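Local coordinates for protein 4-oxalocrotonate decarboxylase NahK (Pseudomonas putida, PDB 5D2J) that catalyses the metal-dependent decarboxylation of (3E)-2-oxohex-3-enedioate to 2-oxopent-4-enoate and carbon dioxide, a step in the breakdown of aromatic hydrocarbons, at residues Y48-E53 with V163-A168; I109-E114 with V148-Y153; I143-V148 with F236-G241. The protein carries 1 engineered substitution. All blocks are in the same frame, centred on the assembly; numbering follows the deposited sequence.

Contact 1. Residues Y48-E53 with V163-A168; sequences YDVQWE and VVADNA. With 0L1 (hexanedioic acid), chain E.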
loop_
_atom_site.group_PDB
_atom_site.type_symbol
_atom_site.label_atom_id
_atom_site.label_comp_id
_atom_site.label_asym_id
_atom_site.label_seq_id
_atom_site.Cartn_x
_atom_site.Cartn_y
_atom_site.Cartn_z
ATOM N N TYR A 48 -8.813 0.501 -12.144
ATOM C CA TYR A 48 -7.383 0.366 -12.353
ATOM C C TYR A 48 -6.925 1.263 -13.504
ATOM O O TYR A 48 -5.824 1.804 -13.452
ATOM C CB TYR A 48 -6.983 -1.095 -12.566
ATOM C CG TYR A 48 -6.760 -1.847 -11.271
ATOM C CD1 TYR A 48 -5.713 -1.502 -10.424
ATOM C CD2 TYR A 48 -7.590 -2.897 -10.898
ATOM C CE1 TYR A 48 -5.494 -2.191 -9.234
ATOM C CE2 TYR A 48 -7.381 -3.594 -9.707
ATOM C CZ TYR A 48 -6.330 -3.228 -8.882
ATOM O OH TYR A 48 -6.112 -3.906 -7.699
ATOM N N ASP A 49 -7.771 1.449 -14.516
ATOM C CA ASP A 49 -7.488 2.432 -15.571
ATOM C C ASP A 49 -7.255 3.810 -14.956
ATOM O O ASP A 49 -6.300 4.506 -15.308
ATOM C CB ASP A 49 -8.639 2.518 -16.593
ATOM C CG ASP A 49 -8.622 1.377 -17.596
ATOM O OD1 ASP A 49 -7.666 0.567 -17.572
ATOM O OD2 ASP A 49 -9.559 1.294 -18.422
ATOM N N VAL A 50 -8.133 4.192 -14.032
ATOM C CA VAL A 50 -8.012 5.482 -13.358
ATOM C C VAL A 50 -6.723 5.532 -12.533
ATOM O O VAL A 50 -5.971 6.501 -12.613
ATOM C CB VAL A 50 -9.239 5.776 -12.479
ATOM C CG1 VAL A 50 -9.004 7.008 -11.611
ATOM C CG2 VAL A 50 -10.468 5.978 -13.353
ATOM N N GLN A 51 -6.451 4.480 -11.763
ATOM C CA GLN A 51 -5.252 4.456 -10.936
ATOM C C GLN A 51 -3.975 4.585 -11.776
ATOM O O GLN A 51 -3.066 5.353 -11.429
ATOM C CB GLN A 51 -5.195 3.175 -10.097
ATOM C CG GLN A 51 -4.048 3.178 -9.090
ATOM C CD GLN A 51 -3.746 1.808 -8.537
ATOM O OE1 GLN A 51 -2.704 1.212 -8.853
ATOM N NE2 GLN A 51 -4.637 1.297 -7.688
ATOM N N TRP A 52 -3.901 3.840 -12.878
ATOM C CA TRP A 52 -2.704 3.887 -13.713
ATOM C C TRP A 52 -2.581 5.240 -14.416
ATOM O O TRP A 52 -1.474 5.659 -14.771
ATOM C CB TRP A 52 -2.677 2.732 -14.725
ATOM C CG TRP A 52 -2.255 1.412 -14.127
ATOM C CD1 TRP A 52 -3.049 0.514 -13.467
ATOM C CD2 TRP A 52 -0.934 0.851 -14.131
ATOM N NE1 TRP A 52 -2.301 -0.579 -13.066
ATOM C CE2 TRP A 52 -1.001 -0.390 -13.461
ATOM C CE3 TRP A 52 0.296 1.280 -14.635
ATOM C CZ2 TRP A 52 0.121 -1.206 -13.291
ATOM C CZ3 TRP A 52 1.409 0.467 -14.462
ATOM C CH2 TRP A 52 1.312 -0.758 -13.792
ATOM N N GLU A 53 -3.705 5.931 -14.608
ATOM C CA GLU A 53 -3.647 7.273 -15.192
ATOM C C GLU A 53 -3.101 8.295 -14.189
ATOM O O GLU A 53 -2.338 9.186 -14.565
ATOM C CB GLU A 53 -5.014 7.695 -15.743
ATOM C CG GLU A 53 -5.152 9.171 -16.152
ATOM C CD GLU A 53 -4.203 9.632 -17.246
ATOM O OE1 GLU A 53 -3.595 8.791 -17.952
ATOM O OE2 GLU A 53 -4.081 10.869 -17.408
ATOM N N VAL A 163 -11.869 2.640 -3.972
ATOM C CA VAL A 163 -10.574 2.595 -3.305
ATOM C C VAL A 163 -9.436 2.314 -4.284
ATOM O O VAL A 163 -8.374 2.942 -4.207
ATOM C CB VAL A 163 -10.595 1.582 -2.142
ATOM C CG1 VAL A 163 -9.187 1.305 -1.617
ATOM C CG2 VAL A 163 -11.495 2.118 -1.040
ATOM N N VAL A 164 -9.662 1.393 -5.218
ATOM C CA VAL A 164 -8.663 1.139 -6.261
ATOM C C VAL A 164 -8.382 2.399 -7.073
ATOM O O VAL A 164 -7.227 2.722 -7.357
ATOM C CB VAL A 164 -9.097 -0.007 -7.194
ATOM C CG1 VAL A 164 -8.216 -0.052 -8.435
ATOM C CG2 VAL A 164 -9.018 -1.327 -6.451
ATOM N N ALA A 165 -9.442 3.117 -7.424
ATOM C CA ALA A 165 -9.309 4.338 -8.212
ATOM C C ALA A 165 -8.508 5.399 -7.452
ATOM O O ALA A 165 -7.835 6.231 -8.061
ATOM C CB ALA A 165 -10.682 4.865 -8.581
ATOM N N ASP A 166 -8.588 5.351 -6.121
ATOM C CA ASP A 166 -7.876 6.273 -5.227
ATOM C C ASP A 166 -6.525 5.678 -4.791
ATOM O O ASP A 166 -5.991 5.988 -3.720
ATOM C CB ASP A 166 -8.780 6.603 -4.010
ATOM C CG ASP A 166 -8.153 7.607 -3.032
ATOM O OD1 ASP A 166 -7.538 8.602 -3.482
ATOM O OD2 ASP A 166 -8.296 7.405 -1.798
ATOM N N ASN A 167 -5.960 4.828 -5.643
ATOM C CA ASN A 167 -4.624 4.267 -5.424
ATOM C C ASN A 167 -4.494 3.556 -4.077
ATOM O O ASN A 167 -3.460 3.641 -3.414
ATOM C CB ASN A 167 -3.544 5.349 -5.553
ATOM C CG ASN A 167 -2.147 4.767 -5.673
ATOM O OD1 ASN A 167 -1.976 3.677 -6.213
ATOM N ND2 ASN A 167 -1.145 5.487 -5.163
ATOM N N ALA A 168 -5.564 2.878 -3.678
ATOM C CA ALA A 168 -5.587 2.103 -2.442
ATOM C C ALA A 168 -5.194 2.934 -1.226
ATOM O O ALA A 168 -4.524 2.422 -0.329
ATOM C CB ALA A 168 -4.661 0.885 -2.563
HETATM O O1 0L1 E . -4.518 -2.118 2.976
HETATM C C2 0L1 E . -4.163 -1.041 2.419
HETATM O O2 0L1 E . -2.972 -0.641 2.540
HETATM C C3 0L1 E . -5.160 -0.236 1.609
HETATM C C4 0L1 E . -6.408 0.033 2.429
HETATM C C5 0L1 E . -7.336 0.926 1.635
HETATM C C6 0L1 E . -8.666 1.098 2.344
HETATM C C7 0L1 E . -8.542 2.031 3.531
HETATM O O4 0L1 E . -8.208 3.234 3.353
HETATM O O3 0L1 E . -8.792 1.620 4.701
#
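The carbonyl oxygen of V164 is gripped by two donors: Q51 NE2 reaches it from the neighbouring helix at 3.0 Å, and N167 N reaches it from three residues further on in the same turn, also at 3.0 Å. The glutamine bond is almost straight (169° at the hydrogen), and V164 O lies close to the plane of the Q51 amide. Extended from the backbone with CG anti to N (chi1 -173°), Q51 spans the groove between helix 44-60 and the end of helix 160-165. The same NE2 also bonds Y88 O, so the amide bridges two backbone carbonyls. N167 N takes part because helix 160-165 ends in a Schellman motif, with N167 at positive phi as its C-prime residue and A168 N bonded to V163 O at 2.9 Å. The amide of N167 crosses that of Q51 steeply, its OD1 lying 3.5 Å from Q51 CD while it accepts a bond from F90 N.

Apolar contacts come from Y48 and V50, which precede Q51 on the same helix. V164 CG1 sits over the centre of the Y48 ring, 3.4 Å from the centroid, in a CH-pi contact almost on the ring normal; the Y48 ring also stacks with Y88. V50 CG1 meets A165 CB at 4.1 Å.

Beyond the turn, A168 O lies 3.4 Å from C3 of the bound hexanedioic acid and bonds K69 NZ. The helix end held by Q51 thus leads straight into the ligand pocket, with V163 O and V164 O taking the two Schellman bonds and V164 O serving Q51 and N167 together.

Contact 2. Residues I109-E114 with V148-Y153; sequences IHPKIE and VIDSRY. With MG (magnesium ion), chain C; 0L1 (hexanedioic acid), chain E.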
loop_
_atom_site.group_PDB
_atom_site.type_symbol
_atom_site.label_atom_id
_atom_site.label_comp_id
_atom_site.label_asym_id
_atom_site.label_seq_id
_atom_site.Cartn_x
_atom_site.Cartn_y
_atom_site.Cartn_z
ATOM N N ILE A 109 -5.504 13.989 5.292
ATOM C CA ILE A 109 -6.932 14.250 5.502
ATOM C C ILE A 109 -7.421 13.630 6.811
ATOM O O ILE A 109 -7.994 14.314 7.663
ATOM C CB ILE A 109 -7.747 13.697 4.312
ATOM C CG1 ILE A 109 -7.279 14.366 3.017
ATOM C CG2 ILE A 109 -9.237 13.906 4.522
ATOM C CD1 ILE A 109 -7.601 13.585 1.744
ATOM N N HIS A 110 -7.179 12.333 6.964
ATOM C CA HIS A 110 -7.573 11.613 8.172
ATOM C C HIS A 110 -6.739 10.346 8.281
ATOM O O HIS A 110 -7.257 9.234 8.144
ATOM C CB HIS A 110 -9.081 11.305 8.174
ATOM C CG HIS A 110 -9.611 10.803 6.861
ATOM N ND1 HIS A 110 -10.949 10.862 6.529
ATOM C CD2 HIS A 110 -8.985 10.237 5.799
ATOM C CE1 HIS A 110 -11.122 10.360 5.316
ATOM N NE2 HIS A 110 -9.946 9.974 4.855
ATOM N N PRO A 111 -5.432 10.513 8.546
ATOM C CA PRO A 111 -4.471 9.420 8.365
ATOM C C PRO A 111 -4.506 8.353 9.444
ATOM O O PRO A 111 -4.902 8.612 10.587
ATOM C CB PRO A 111 -3.121 10.143 8.399
ATOM C CG PRO A 111 -3.366 11.319 9.309
ATOM C CD PRO A 111 -4.765 11.769 8.942
ATOM N N LYS A 112 -4.096 7.151 9.054
ATOM C CA LYS A 112 -3.907 6.045 9.982
ATOM C C LYS A 112 -2.598 5.373 9.627
ATOM O O LYS A 112 -2.108 5.525 8.510
ATOM C CB LYS A 112 -5.026 5.013 9.840
ATOM C CG LYS A 112 -6.394 5.479 10.275
ATOM C CD LYS A 112 -7.390 4.339 10.162
ATOM C CE LYS A 112 -8.814 4.847 10.268
ATOM N NZ LYS A 112 -9.774 3.715 10.281
ATOM N N ILE A 113 -2.039 4.606 10.560
ATOM C CA ILE A 113 -0.813 3.875 10.267
ATOM C C ILE A 113 -1.002 2.362 10.430
ATOM O O ILE A 113 -1.818 1.925 11.230
ATOM C CB ILE A 113 0.350 4.357 11.142
ATOM C CG1 ILE A 113 -0.021 4.228 12.618
ATOM C CG2 ILE A 113 0.702 5.806 10.803
ATOM C CD1 ILE A 113 1.134 4.507 13.539
ATOM N N GLU A 114 -0.249 1.593 9.642
ATOM C CA GLU A 114 -0.260 0.128 9.658
ATOM C C GLU A 114 1.192 -0.291 9.622
ATOM O O GLU A 114 1.967 0.264 8.842
ATOM C CB GLU A 114 -0.841 -0.445 8.361
ATOM C CG GLU A 114 -2.221 -0.027 7.930
ATOM C CD GLU A 114 -2.614 -0.695 6.613
ATOM O OE1 GLU A 114 -2.073 -0.314 5.539
ATOM O OE2 GLU A 114 -3.451 -1.618 6.656
ATOM N N VAL A 148 1.415 4.955 6.003
ATOM C CA VAL A 148 0.406 5.906 6.419
ATOM C C VAL A 148 -0.640 5.830 5.323
ATOM O O VAL A 148 -0.344 6.147 4.172
ATOM C CB VAL A 148 0.969 7.338 6.505
ATOM C CG1 VAL A 148 -0.114 8.309 6.993
ATOM C CG2 VAL A 148 2.193 7.381 7.425
ATOM N N ILE A 149 -1.845 5.366 5.661
ATOM C CA ILE A 149 -2.943 5.321 4.691
ATOM C C ILE A 149 -3.911 6.471 4.943
ATOM O O ILE A 149 -4.101 6.912 6.083
ATOM C CB ILE A 149 -3.708 3.983 4.697
ATOM C CG1 ILE A 149 -4.076 3.564 6.119
ATOM C CG2 ILE A 149 -2.893 2.895 3.985
ATOM C CD1 ILE A 149 -5.055 2.391 6.180
ATOM N N ASP A 150 -4.522 6.973 3.878
ATOM C CA ASP A 150 -5.318 8.181 4.022
ATOM C C ASP A 150 -6.275 8.272 2.849
ATOM O O ASP A 150 -6.003 8.968 1.873
ATOM C CB ASP A 150 -4.377 9.396 4.039
ATOM C CG ASP A 150 -5.070 10.670 4.459
ATOM O OD1 ASP A 150 -5.991 10.599 5.291
ATOM O OD2 ASP A 150 -4.692 11.754 3.952
ATOM N N SER A 151 -7.387 7.552 2.938
ATOM C CA SER A 151 -8.363 7.529 1.852
ATOM C C SER A 151 -8.848 8.934 1.549
ATOM O O SER A 151 -9.152 9.711 2.454
ATOM C CB SER A 151 -9.554 6.656 2.236
ATOM O OG SER A 151 -10.585 6.724 1.259
ATOM N N ARG A 152 -8.944 9.267 0.271
ATOM C CA ARG A 152 -9.490 10.563 -0.102
ATOM C C ARG A 152 -11.024 10.608 -0.029
ATOM O O ARG A 152 -11.631 11.631 -0.337
ATOM C CB ARG A 152 -8.983 10.980 -1.494
ATOM C CG ARG A 152 -7.659 11.759 -1.477
ATOM C CD ARG A 152 -6.508 11.016 -0.767
ATOM N NE ARG A 152 -6.132 9.775 -1.452
ATOM C CZ ARG A 152 -4.964 9.158 -1.304
ATOM N NH1 ARG A 152 -4.709 8.033 -1.969
ATOM N NH2 ARG A 152 -4.048 9.662 -0.483
ATOM N N TYR A 153 -11.651 9.509 0.387
ATOM C CA TYR A 153 -13.106 9.490 0.526
ATOM C C TYR A 153 -13.521 9.854 1.945
ATOM O O TYR A 153 -12.901 9.399 2.906
ATOM C CB TYR A 153 -13.664 8.125 0.112
ATOM C CG TYR A 153 -13.295 7.786 -1.310
ATOM C CD1 TYR A 153 -13.767 8.558 -2.361
ATOM C CD2 TYR A 153 -12.454 6.721 -1.600
ATOM C CE1 TYR A 153 -13.425 8.270 -3.667
ATOM C CE2 TYR A 153 -12.105 6.424 -2.906
ATOM C CZ TYR A 153 -12.599 7.207 -3.931
ATOM O OH TYR A 153 -12.257 6.929 -5.234
HETATM MG MG MG C . -1.165 -1.068 3.710
HETATM O O1 0L1 E . -4.518 -2.118 2.976
HETATM C C2 0L1 E . -4.163 -1.041 2.419
HETATM O O2 0L1 E . -2.972 -0.641 2.540
HETATM C C3 0L1 E . -5.160 -0.236 1.609
HETATM C C4 0L1 E . -6.408 0.033 2.429
HETATM C C5 0L1 E . -7.336 0.926 1.635
HETATM C C6 0L1 E . -8.666 1.098 2.344
HETATM C C7 0L1 E . -8.542 2.031 3.531
HETATM O O4 0L1 E . -8.208 3.234 3.353
HETATM O O3 0L1 E . -8.792 1.620 4.701
HETATM O O HOH W 1 -6.748 6.584 6.991
HETATM O O HOH W 2 -2.358 -2.806 4.181
HETATM O O HOH W 3 -0.033 -2.073 2.148
#
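The carboxylate of D150 holds two successive backbone N-H groups, one on each oxygen. I109 N meets OD2 at 2.7 Å from the syn side, and H110 N meets OD1 through its syn lone pair, likewise at 2.7 Å. A chi1 of -168° carries the D150 carboxylate across to residues 109-110, where it probably steadies the turn before strand 112-121. The imidazole of H110 turns its edge to segment 148-153: NE2 donates to S151 O in the carbonyl plane, at a distance of 2.5 Å that is unusually short and should be read with caution. The ring stands nearly perpendicular to the D150 carboxylate (84°) and stacks on F156.

Backbone bonds continue the join. K112 and I149 form an antiparallel hydrogen-bonded pair, K112 N to I149 O at 3.0 Å and I149 N to K112 O at 2.9 Å, and I113 with V148 is the adjoining non-hydrogen-bonded pair. Where the strands part, water 1 donates to both H110 O and I149 O.

Apolar contacts are modest: P111 CB touches V148 CG1 at 3.8 Å, and I109 CD1 rests on the aliphatic part of R152, whose guanidinium is engaged by D166.

Metal coordination occupies the far end. E114 OE1 binds magnesium at 2.2 Å, alongside O2 of hexanedioic acid, two waters, E116 and E147, while I149 CG2 lies 3.7 Å from E114 OE1. Magnesium draws the oxygens of E114, E116, E147 and the ligand together, and the position of E114 is consistent with the strand pairing placing its oxygen at the metal.

Contact 3. Residues I143-V148 with F236-G241; sequences IPTVEV and FIMTGG. With MG (magnesium ion), chain C.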
loop_
_atom_site.group_PDB
_atom_site.type_symbol
_atom_site.label_atom_id
_atom_site.label_comp_id
_atom_site.label_asym_id
_atom_site.label_seq_id
_atom_site.Cartn_x
_atom_site.Cartn_y
_atom_site.Cartn_z
ATOM N N ILE A 143 12.431 -5.013 4.269
ATOM C CA ILE A 143 12.474 -3.683 4.876
ATOM C C ILE A 143 11.285 -3.447 5.788
ATOM O O ILE A 143 10.146 -3.384 5.318
ATOM C CB ILE A 143 12.423 -2.576 3.814
ATOM C CG1 ILE A 143 13.571 -2.724 2.811
ATOM C CG2 ILE A 143 12.440 -1.210 4.465
ATOM C CD1 ILE A 143 13.170 -3.543 1.597
ATOM N N PRO A 144 11.539 -3.325 7.104
ATOM C CA PRO A 144 10.456 -2.919 8.015
ATOM C C PRO A 144 9.862 -1.584 7.570
ATOM O O PRO A 144 10.597 -0.609 7.353
ATOM C CB PRO A 144 11.172 -2.781 9.363
ATOM C CG PRO A 144 12.304 -3.798 9.275
ATOM C CD PRO A 144 12.775 -3.676 7.830
ATOM N N THR A 145 8.541 -1.543 7.405
ATOM C CA THR A 145 7.889 -0.384 6.804
ATOM C C THR A 145 6.574 -0.090 7.507
ATOM O O THR A 145 5.780 -0.998 7.766
ATOM C CB THR A 145 7.576 -0.635 5.316
ATOM O OG1 THR A 145 8.767 -1.049 4.628
ATOM C CG2 THR A 145 7.027 0.639 4.656
ATOM N N VAL A 146 6.339 1.180 7.818
ATOM C CA VAL A 146 5.053 1.588 8.370
ATOM C C VAL A 146 4.341 2.393 7.298
ATOM O O VAL A 146 4.903 3.369 6.782
ATOM C CB VAL A 146 5.230 2.456 9.621
ATOM C CG1 VAL A 146 3.868 2.973 10.126
ATOM C CG2 VAL A 146 5.937 1.663 10.703
ATOM N N GLU A 147 3.127 1.984 6.927
ATOM C CA GLU A 147 2.380 2.750 5.932
ATOM C C GLU A 147 1.520 3.785 6.617
ATOM O O GLU A 147 0.963 3.534 7.683
ATOM C CB GLU A 147 1.469 1.882 5.053
ATOM C CG GLU A 147 1.003 2.667 3.803
ATOM C CD GLU A 147 0.143 1.884 2.824
ATOM O OE1 GLU A 147 -0.319 0.775 3.156
ATOM O OE2 GLU A 147 -0.087 2.402 1.707
ATOM N N VAL A 148 1.415 4.955 6.003
ATOM C CA VAL A 148 0.406 5.906 6.419
ATOM C C VAL A 148 -0.640 5.830 5.323
ATOM O O VAL A 148 -0.344 6.147 4.172
ATOM C CB VAL A 148 0.969 7.338 6.505
ATOM C CG1 VAL A 148 -0.114 8.309 6.993
ATOM C CG2 VAL A 148 2.193 7.381 7.425
ATOM N N PHE A 236 10.396 -2.133 -4.989
ATOM C CA PHE A 236 10.059 -2.124 -3.565
ATOM C C PHE A 236 8.584 -2.497 -3.463
ATOM O O PHE A 236 7.750 -1.917 -4.148
ATOM C CB PHE A 236 10.324 -0.722 -3.020
ATOM C CG PHE A 236 9.922 -0.514 -1.590
ATOM C CD1 PHE A 236 10.771 -0.879 -0.555
ATOM C CD2 PHE A 236 8.732 0.120 -1.282
ATOM C CE1 PHE A 236 10.416 -0.650 0.764
ATOM C CE2 PHE A 236 8.367 0.352 0.037
ATOM C CZ PHE A 236 9.208 -0.044 1.064
ATOM N N ILE A 237 8.259 -3.488 -2.637
ATOM C CA ILE A 237 6.870 -3.918 -2.503
ATOM C C ILE A 237 6.440 -3.951 -1.046
ATOM O O ILE A 237 7.017 -4.687 -0.255
ATOM C CB ILE A 237 6.664 -5.343 -3.054
ATOM C CG1 ILE A 237 7.178 -5.456 -4.494
ATOM C CG2 ILE A 237 5.184 -5.728 -2.965
ATOM C CD1 ILE A 237 7.214 -6.920 -5.019
ATOM N N MET A 238 5.423 -3.170 -0.697
ATOM C CA MET A 238 4.859 -3.201 0.653
ATOM C C MET A 238 3.774 -4.260 0.681
ATOM O O MET A 238 2.738 -4.110 0.034
ATOM C CB MET A 238 4.281 -1.839 1.032
ATOM C CG MET A 238 5.330 -0.766 1.182
ATOM S SD MET A 238 4.612 0.756 1.808
ATOM C CE MET A 238 3.770 0.102 3.240
ATOM N N THR A 239 4.007 -5.337 1.428
ATOM C CA THR A 239 3.202 -6.541 1.232
ATOM C C THR A 239 1.829 -6.597 1.885
ATOM O O THR A 239 1.025 -7.461 1.527
ATOM C CB THR A 239 3.982 -7.830 1.564
ATOM O OG1 THR A 239 4.389 -7.814 2.938
ATOM C CG2 THR A 239 5.223 -7.945 0.670
ATOM N N GLY A 240 1.559 -5.699 2.829
ATOM C CA GLY A 240 0.246 -5.644 3.459
ATOM C C GLY A 240 0.258 -5.407 4.961
ATOM O O GLY A 240 1.276 -5.602 5.626
ATOM N N GLY A 241 -0.885 -4.989 5.501
ATOM C CA GLY A 241 -0.977 -4.690 6.923
ATOM C C GLY A 241 -0.812 -5.902 7.830
ATOM O O GLY A 241 -1.585 -6.866 7.754
HETATM MG MG MG C . -1.165 -1.068 3.710
HETATM O O HOH W 2 -2.358 -2.806 4.181
HETATM O O HOH W 3 -0.033 -2.073 2.148
#
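F236 presents the edge of its ring to strand 139-149, with CZ 3.7 Å from T145 OG1 and CE1 beside the end of I143. The two strands belong to the curled mixed sheet of the FAA hydrolase C-terminal fold, but they are not neighbours in it: strand 112-121 pairs antiparallel with each of them. Their segments therefore run in broadly similar directions, 55° apart, with axes no nearer than 9.1 Å. No hydrogen bond joins them, and side chains alone close the gap across the curl of the sheet.

M238 does most of this bridging. In the conformer described here its chain bends at the thioether (chi3 52°), which lays the methyl along strand 139-149: CE sits 3.6 Å from T145 CG2 and 3.4 Å from E147 CB. A second conformer was modelled for this residue, so the exact fit of the methyl is less certain than its general place. I143 likewise has two conformers.

T145 divides its two branches between the partners. CG2, anti to the backbone N, faces the methionine, while OG1 lies near the phenylalanine edge and bonds I143 O at 2.8 Å, approaching from well above the carbonyl plane; its stronger polar partner is S118 OG.

Two residues on, E147 departs from this apolar patch toward the active site. Its extended chain carries the carboxylate to the metal, where the oxygens are shared between K69 and magnesium: OE2 forms a salt bridge with K69, and OE1 binds magnesium at 2.1 Å. The opposing segment reaches the same metal through solvent, since G241 N donates a weak bond of 2.9 Å to magnesium-bound water 2.

Along the chain the segments run 48-53, 109-114, 143-148, 148-153, 163-168 and 236-241, so contact 2 is nested within the loop closed by contact 1, while contact 3 interleaves with both. Contacts 2 and 3 share V148 and strand 139-149, lie in one mixed sheet with centres 14 Å apart, and both bring a glutamate to the same magnesium. Contact 1 joins helix 44-60 to the end of helix 160-165, with its centre 16 Å from that of contact 2 and 19 Å from that of contact 3, and the salt bridge from D166 to R152 ties it to contact 2. Contacts 1 and 2 both border the metal-bound hexanedioic acid and line two parts of its pocket.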